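Local coordinates for protein methionine gamma-lyase (PDB 1E5E) that belongs to the Cys/Met metabolism family of pyridoxal-phosphate-dependent enzymes, which share the aminotransferase-type fold, at residues A[73-77]-A[190-196]; A[64-68]-A[79-83]. One frame throughout, in Å; residues are numbered along the deposited sequence.

Contact 1: A[73-77]-A[190-196]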
loop_
_atom_site.group_PDB
_atom_site.type_symbol
_atom_site.label_atom_id
_atom_site.label_comp_id
_atom_site.label_asym_id
_atom_site.label_seq_id
_atom_site.Cartn_x
_atom_site.Cartn_y
_atom_site.Cartn_z
ATOM N N PHE A 73 15.067 -18.395 -10.117
ATOM C CA PHE A 73 16.516 -18.515 -9.925
ATOM C C PHE A 73 16.815 -19.311 -8.652
ATOM O O PHE A 73 17.650 -20.239 -8.694
ATOM C CB PHE A 73 17.195 -17.142 -9.902
ATOM C CG PHE A 73 18.686 -17.237 -9.785
ATOM C CD1 PHE A 73 19.292 -17.411 -8.562
ATOM C CD2 PHE A 73 19.455 -17.165 -10.928
ATOM C CE1 PHE A 73 20.672 -17.585 -8.482
ATOM C CE2 PHE A 73 20.839 -17.267 -10.854
ATOM C CZ PHE A 73 21.439 -17.493 -9.618
ATOM N N LEU A 74 16.162 -18.949 -7.533
ATOM C CA LEU A 74 16.414 -19.638 -6.275
ATOM C C LEU A 74 16.054 -21.124 -6.295
ATOM O O LEU A 74 16.731 -21.894 -5.607
ATOM C CB LEU A 74 15.686 -18.942 -5.107
ATOM C CG LEU A 74 16.269 -17.521 -4.816
ATOM C CD1 LEU A 74 15.350 -16.758 -3.854
ATOM C CD2 LEU A 74 17.666 -17.638 -4.203
ATOM N N GLU A 75 15.061 -21.557 -7.074
ATOM C CA GLU A 75 14.684 -22.947 -7.174
ATOM C C GLU A 75 15.375 -23.706 -8.305
ATOM O O GLU A 75 15.143 -24.884 -8.569
ATOM C CB GLU A 75 13.154 -23.054 -7.325
ATOM C CG GLU A 75 12.456 -22.763 -5.978
ATOM C CD GLU A 75 12.542 -23.951 -5.006
ATOM O OE1 GLU A 75 13.393 -24.844 -5.225
ATOM O OE2 GLU A 75 11.823 -24.004 -3.991
ATOM N N LYS A 76 16.156 -23.018 -9.102
ATOM C CA LYS A 76 16.841 -23.469 -10.285
ATOM C C LYS A 76 15.862 -24.008 -11.314
ATOM O O LYS A 76 16.113 -25.063 -11.910
ATOM C CB LYS A 76 17.923 -24.498 -9.905
ATOM C CG LYS A 76 19.019 -23.964 -8.986
ATOM C CD LYS A 76 19.974 -25.125 -8.623
ATOM C CE LYS A 76 21.296 -24.552 -8.130
ATOM N NZ LYS A 76 22.056 -25.517 -7.258
ATOM N N THR A 77 14.746 -23.326 -11.535
ATOM C CA THR A 77 13.756 -23.785 -12.504
ATOM C C THR A 77 13.778 -22.837 -13.696
ATOM O O THR A 77 14.239 -21.704 -13.486
ATOM C CB THR A 77 12.351 -23.849 -11.906
ATOM O OG1 THR A 77 11.999 -22.559 -11.410
ATOM C CG2 THR A 77 12.288 -24.904 -10.790
ATOM N N PRO A 190 13.255 -22.319 -0.810
ATOM C CA PRO A 190 14.329 -22.533 -1.740
ATOM C C PRO A 190 15.679 -22.411 -1.054
ATOM O O PRO A 190 16.690 -22.823 -1.641
ATOM C CB PRO A 190 14.194 -21.434 -2.816
ATOM C CG PRO A 190 12.805 -20.903 -2.673
ATOM C CD PRO A 190 12.393 -21.173 -1.233
ATOM N N MET A 191 15.729 -21.932 0.196
ATOM C CA MET A 191 17.007 -21.821 0.862
ATOM C C MET A 191 17.404 -23.188 1.402
ATOM O O MET A 191 18.577 -23.329 1.689
ATOM C CB MET A 191 16.969 -20.917 2.081
ATOM C CG MET A 191 16.914 -19.435 1.880
ATOM S SD MET A 191 18.199 -18.826 0.752
ATOM C CE MET A 191 17.152 -18.694 -0.683
ATOM N N ILE A 192 16.458 -24.092 1.595
ATOM C CA ILE A 192 16.822 -25.332 2.287
ATOM C C ILE A 192 16.874 -26.455 1.253
ATOM O O ILE A 192 17.743 -27.306 1.295
ATOM C CB ILE A 192 15.835 -25.614 3.435
ATOM C CG1 ILE A 192 16.151 -24.678 4.630
ATOM C CG2 ILE A 192 15.864 -27.076 3.857
ATOM C CD1 ILE A 192 15.253 -24.834 5.834
ATOM N N THR A 193 15.910 -26.448 0.357
ATOM C CA THR A 193 15.836 -27.477 -0.665
ATOM C C THR A 193 15.474 -26.959 -2.038
ATOM O O THR A 193 14.580 -26.129 -2.178
ATOM C CB THR A 193 14.741 -28.512 -0.273
ATOM O OG1 THR A 193 15.132 -29.198 0.944
ATOM C CG2 THR A 193 14.652 -29.606 -1.330
ATOM N N ASN A 194 16.075 -27.517 -3.057
ATOM C CA ASN A 194 15.688 -27.290 -4.456
ATOM C C ASN A 194 15.264 -28.665 -4.967
ATOM O O ASN A 194 16.063 -29.473 -5.468
ATOM C CB ASN A 194 16.856 -26.762 -5.290
ATOM C CG ASN A 194 17.243 -25.343 -4.915
ATOM O OD1 ASN A 194 18.381 -24.901 -5.138
ATOM N ND2 ASN A 194 16.346 -24.548 -4.322
ATOM N N PRO A 195 13.992 -29.029 -4.855
ATOM C CA PRO A 195 13.534 -30.350 -5.214
ATOM C C PRO A 195 13.862 -30.780 -6.629
ATOM O O PRO A 195 14.077 -32.006 -6.792
ATOM C CB PRO A 195 12.039 -30.362 -4.919
ATOM C CG PRO A 195 11.855 -29.203 -3.953
ATOM C CD PRO A 195 12.909 -28.195 -4.260
ATOM N N VAL A 196 14.034 -29.914 -7.616
ATOM C CA VAL A 196 14.402 -30.303 -8.963
ATOM C C VAL A 196 15.760 -31.009 -8.978
ATOM O O VAL A 196 15.971 -31.779 -9.905
ATOM C CB VAL A 196 14.463 -29.162 -10.000
ATOM C CG1 VAL A 196 13.095 -28.465 -10.078
ATOM C CG2 VAL A 196 15.564 -28.155 -9.650
HETATM O O HOH W 1 18.624 -21.335 -3.070
HETATM O O HOH W 2 13.830 -26.877 -7.181
HETATM O O HOH W 3 20.592 -26.692 -5.297
#
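The Schellman motif that closes helix 62-75, with Lys-76 at positive phi, brings Leu-74 and Glu-75 against the loop 190-196, whose Asn-194 amide lies against the helix end. Its nitrogen ND2 donates to OE1 of Glu-75 at 3.1 Å, arriving from above the carboxylate, 58° out of that plane. The same ND2 makes a weak bond to the carbonyl O of Leu-74 (3.0 Å), and weak bonds within its own loop to the O atoms of Pro-190 and Thr-193. Two N-H bonds are thus divided among four acceptors, three of them weakly, which probably limits rotation of the amide. The Glu-75 side chain, bent at chi2 (-77°), packs across the Pro-190 ring at about a right angle, with OE2 3.5 Å from Pro-190 CG; OE2 takes its hydrogen bonds from His-205 NE2 and Asn-185 ND2. One water joins OE1 and the carbonyl O of Glu-75 to Val-196 N, and another bridges Lys-76 NZ and Asn-194 OD1. Apolar contacts border the polar centre: Leu-74 CB meets Pro-190 CB at 3.7 Å, Leu-74 CD2 meets Met-191 CE at 3.7 Å, and beyond the helix end Thr-77 CG2 abuts Val-196 CG1 at 3.7 Å. The arrangement is a Schellman-terminated helix packed on a loop of the seven-stranded sheet of the aminotransferase-type (fold type I) pyridoxal-phosphate enzymes.

Contact 2: A[64-68]-A[79-83]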
loop_
_atom_site.group_PDB
_atom_site.type_symbol
_atom_site.label_atom_id
_atom_site.label_comp_id
_atom_site.label_asym_id
_atom_site.label_seq_id
_atom_site.Cartn_x
_atom_site.Cartn_y
_atom_site.Cartn_z
ATOM N N VAL A 64 5.171 -8.496 -10.739
ATOM C CA VAL A 64 4.971 -9.929 -10.482
ATOM C C VAL A 64 6.099 -10.714 -11.180
ATOM O O VAL A 64 6.637 -11.578 -10.505
ATOM C CB VAL A 64 3.555 -10.427 -10.872
ATOM C CG1 VAL A 64 3.375 -11.925 -10.698
ATOM C CG2 VAL A 64 2.483 -9.697 -10.029
ATOM N N SER A 65 6.515 -10.335 -12.396
ATOM C CA SER A 65 7.605 -10.963 -13.061
ATOM C C SER A 65 8.888 -10.796 -12.244
ATOM O O SER A 65 9.667 -11.734 -12.258
ATOM C CB SER A 65 7.945 -10.381 -14.457
ATOM O OG SER A 65 6.768 -10.528 -15.216
ATOM N N ASN A 66 9.102 -9.634 -11.647
ATOM C CA ASN A 66 10.311 -9.488 -10.838
ATOM C C ASN A 66 10.370 -10.583 -9.775
ATOM O O ASN A 66 11.363 -11.300 -9.631
ATOM C CB ASN A 66 10.382 -8.074 -10.233
ATOM C CG ASN A 66 11.640 -7.897 -9.396
ATOM O OD1 ASN A 66 12.665 -8.567 -9.544
ATOM N ND2 ASN A 66 11.559 -6.960 -8.471
ATOM N N LEU A 67 9.359 -10.724 -8.931
ATOM C CA LEU A 67 9.336 -11.793 -7.932
ATOM C C LEU A 67 9.512 -13.182 -8.577
ATOM O O LEU A 67 10.238 -14.023 -8.084
ATOM C CB LEU A 67 7.921 -11.834 -7.304
ATOM C CG LEU A 67 7.678 -12.973 -6.304
ATOM C CD1 LEU A 67 8.756 -12.834 -5.206
ATOM C CD2 LEU A 67 6.246 -12.893 -5.768
ATOM N N GLU A 68 8.802 -13.472 -9.661
ATOM C CA GLU A 68 8.874 -14.750 -10.350
ATOM C C GLU A 68 10.272 -15.158 -10.787
ATOM O O GLU A 68 10.719 -16.313 -10.525
ATOM C CB GLU A 68 7.879 -14.778 -11.510
ATOM C CG GLU A 68 6.404 -14.787 -11.045
ATOM C CD GLU A 68 5.471 -14.608 -12.239
ATOM O OE1 GLU A 68 5.941 -14.128 -13.310
ATOM O OE2 GLU A 68 4.262 -14.994 -12.177
ATOM N N ALA A 79 11.236 -21.289 -14.980
ATOM C CA ALA A 79 10.205 -20.270 -14.871
ATOM C C ALA A 79 9.525 -20.394 -13.512
ATOM O O ALA A 79 9.709 -21.394 -12.808
ATOM C CB ALA A 79 9.204 -20.416 -16.020
ATOM N N CYS A 80 8.687 -19.422 -13.241
ATOM C CA CYS A 80 7.886 -19.379 -12.025
ATOM C C CYS A 80 6.652 -18.537 -12.318
ATOM O O CYS A 80 6.649 -17.522 -13.016
ATOM C CB CYS A 80 8.738 -18.785 -10.870
ATOM S SG CYS A 80 7.736 -18.390 -9.411
ATOM N N VAL A 81 5.515 -18.940 -11.806
ATOM C CA VAL A 81 4.215 -18.293 -11.901
ATOM C C VAL A 81 3.757 -17.994 -10.464
ATOM O O VAL A 81 3.771 -18.917 -9.651
ATOM C CB VAL A 81 3.210 -19.219 -12.585
ATOM C CG1 VAL A 81 1.793 -18.641 -12.594
ATOM C CG2 VAL A 81 3.645 -19.544 -14.014
ATOM N N ALA A 82 3.461 -16.749 -10.147
ATOM C CA ALA A 82 2.978 -16.399 -8.815
ATOM C C ALA A 82 1.473 -16.417 -8.767
ATOM O O ALA A 82 0.875 -16.237 -9.823
ATOM C CB ALA A 82 3.427 -14.984 -8.356
ATOM N N THR A 83 0.858 -16.689 -7.635
ATOM C CA THR A 83 -0.577 -16.740 -7.539
ATOM C C THR A 83 -0.994 -16.047 -6.233
ATOM O O THR A 83 -0.142 -15.609 -5.442
ATOM C CB THR A 83 -1.174 -18.160 -7.501
ATOM O OG1 THR A 83 -0.725 -18.731 -6.275
ATOM C CG2 THR A 83 -0.746 -19.030 -8.683
#
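With CG of Glu-68 anti to its carbonyl carbon (chi1 -68°) and the chain extended beyond it, the carboxylate reaches from helix 62-75 to the backbone of strand 79-83. OE2 accepts the amide hydrogen of Ala-82 in a nearly straight bond, 2.8 Å from OE2 to N with an angle of 162° at the hydrogen. The donor arrives on the anti side, 17° out of the carboxylate plane. On the way the side chain runs alongside the Cys-80 carbonyl O, which lies 3.2 Å from Glu-68 CD and takes a weak hydrogen bond from Arg-233 NH2. The backbone O of Glu-68 lies 3.2 Å from the side-chain CB of Cys-80. Nearer the start of the segment, Val-64 places CG1 3.9 Å from Ala-82 CB, and Leu-67 CD2 lies 4.4 Å from that same methyl. Leu-221 of the adjoining strand 220-224 touches Leu-67, Cys-80 and Ala-82, extending the apolar surface. OE2 of Glu-68 also forms a salt bridge with Arg-233 NH1. A buried carboxylate oxygen is therefore shared by a strand amide and a guanidinium group, a combination that probably favours the ionised form of Glu-68.

In the fold
Helix 62-75 serves both contacts: contact 2 uses its N-terminal half and contact 1 its C-terminal end, and their centres lie about 14 Å apart. In chain order the segments run 64-68, 73-77, 79-83 and 190-196, so the two pairings interleave. Contact 2 is local, the strand 79-83 returning along the helix that precedes it. Contact 1 spans more than a hundred residues, to the loop linking strands 180-184 and 202-206. Together they join one helix to an edge strand (within this chain) and to a loop between inner strands of the seven-stranded sheet, in the large domain of this aminotransferase-type (fold type I) enzyme, with the side chains of Pro-195 and Ala-82 about 12 and 11 Å from a bound PPJ.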